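Local atomic coordinates of tRNA-splicing endonuclease (Sulfolobus tokodaii, PDB entry 2CV8), a protein that probably removes introns from precursor tRNAs by cutting both splice sites, leaving 2',3'-cyclic phosphate and 5'-hydroxyl ends. Residues L20-G25 / V103-I108. Residues are numbered along the deposited sequence; the frame is centred on the assembly and turned at random.
Sequences LIYKMG and VVRSGI
Arg105 NH2, close to the ring of Tyr22, hydrogen-bonds to the carbonyl oxygen of Gly28, more weakly to that of Tyr26, and has a long, weak ion pair with Glu52. Held this way, NH2 comes to 4.2 Å from Tyr22 CE1, approaching the ring obliquely. The two side chains cross, with the guanidinium plane standing nearly perpendicular to the tyrosine ring (88°), so the groups are not stacked. Bends at chi2 and chi3 carry the guanidinium back from the strand toward helix 15-25. From the other side, Tyr22 has CG trans to its backbone N (chi1 -172°), which sends the ring out toward the arginine, while its OH is hydrogen-bonded to Pro36 O.

Beside this pair, Gly25 O meets the methyl CG1 of Val103 at 3.4 Å, a van der Waals contact. The CB of Val103 is directed toward 20-25, and its backbone pairs with that of Tyr117, a predicted active-site residue that the Arg105 side chain also touches. No hydrogen bond directly links the two segments, and they bury just 129 Å² together. The contact joins the N-terminal domain to a strand that lies, within this chain, at an edge of the catalytic domain's sheet: a small interdomain junction in the two-domain subunit of an archaeal tRNA-intron endonuclease.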
# COMPACT_ATOMS: atom_id res chain seq x y z
N LEU B 20 33.11 3.72 16.89
CA LEU B 20 33.51 4.03 15.51
C LEU B 20 32.45 3.54 14.53
O LEU B 20 31.99 4.29 13.67
CB LEU B 20 34.86 3.40 15.19
CG LEU B 20 36.03 3.87 16.06
CD1 LEU B 20 37.32 3.23 15.57
CD2 LEU B 20 36.14 5.39 16.01
N ILE B 21 32.07 2.27 14.67
CA ILE B 21 31.06 1.67 13.81
C ILE B 21 29.75 2.46 13.90
O ILE B 21 29.01 2.59 12.92
CB ILE B 21 30.80 0.20 14.23
CG1 ILE B 21 32.09 -0.62 14.07
CG2 ILE B 21 29.68 -0.40 13.38
CD1 ILE B 21 32.02 -2.03 14.62
N TYR B 22 29.46 2.99 15.08
CA TYR B 22 28.24 3.76 15.29
C TYR B 22 28.40 5.13 14.67
O TYR B 22 27.46 5.66 14.08
CB TYR B 22 27.96 3.90 16.78
CG TYR B 22 26.61 4.51 17.08
CD1 TYR B 22 25.43 3.78 16.88
CD2 TYR B 22 26.51 5.82 17.53
CE1 TYR B 22 24.19 4.35 17.14
CE2 TYR B 22 25.26 6.40 17.78
CZ TYR B 22 24.11 5.66 17.58
OH TYR B 22 22.89 6.23 17.85
N LYS B 23 29.58 5.71 14.80
CA LYS B 23 29.83 7.03 14.23
C LYS B 23 29.67 6.97 12.72
O LYS B 23 29.08 7.87 12.12
CB LYS B 23 31.24 7.53 14.59
CG LYS B 23 31.27 8.47 15.78
CD LYS B 23 32.65 9.09 15.98
CE LYS B 23 32.61 10.19 17.03
NZ LYS B 23 32.16 9.70 18.37
N MSE B 24 30.20 5.91 12.11
CA MSE B 24 30.13 5.72 10.67
C MSE B 24 28.80 6.20 10.09
O MSE B 24 28.77 6.95 9.11
CB MSE B 24 30.33 4.24 10.31
CG MSE B 24 31.74 3.70 10.52
SE MSE B 24 31.92 1.82 10.00
CE MSE B 24 31.33 2.03 8.16
N GLY B 25 27.70 5.78 10.69
CA GLY B 25 26.40 6.19 10.20
C GLY B 25 25.23 5.65 11.00
O GLY B 25 24.23 5.25 10.44
N VAL B 103 20.13 6.92 6.20
CA VAL B 103 20.55 6.29 7.43
C VAL B 103 19.32 5.43 7.77
O VAL B 103 18.23 5.94 7.97
CB VAL B 103 20.82 7.34 8.53
CG1 VAL B 103 21.19 6.67 9.84
CG2 VAL B 103 21.95 8.22 8.09
N VAL B 104 19.52 4.12 7.79
CA VAL B 104 18.45 3.18 8.04
C VAL B 104 18.47 2.57 9.44
O VAL B 104 19.43 1.93 9.84
CB VAL B 104 18.52 2.03 7.02
CG1 VAL B 104 17.33 1.08 7.19
CG2 VAL B 104 18.57 2.62 5.62
N ARG B 105 17.37 2.75 10.17
CA ARG B 105 17.25 2.21 11.51
C ARG B 105 16.06 1.27 11.55
O ARG B 105 15.32 1.15 10.58
CB ARG B 105 17.02 3.34 12.52
CG ARG B 105 18.11 4.39 12.58
CD ARG B 105 18.88 4.31 13.89
NE ARG B 105 20.09 3.51 13.76
CZ ARG B 105 20.67 2.85 14.76
NH1 ARG B 105 20.15 2.89 15.98
NH2 ARG B 105 21.79 2.17 14.54
N SER B 106 15.89 0.61 12.69
CA SER B 106 14.77 -0.30 12.87
C SER B 106 13.53 0.56 12.85
O SER B 106 13.56 1.70 13.30
CB SER B 106 14.88 -1.00 14.23
OG SER B 106 13.81 -1.90 14.43
N GLY B 107 12.43 0.03 12.32
CA GLY B 107 11.20 0.79 12.29
C GLY B 107 10.10 0.10 13.06
O GLY B 107 8.93 0.47 12.95
N ILE B 108 10.46 -0.90 13.87
CA ILE B 108 9.49 -1.65 14.64
C ILE B 108 8.70 -0.82 15.66
O ILE B 108 7.48 -1.02 15.81
CB ILE B 108 10.17 -2.85 15.33
CG1 ILE B 108 10.79 -3.74 14.26
CG2 ILE B 108 9.14 -3.66 16.12
CD1 ILE B 108 11.47 -4.96 14.80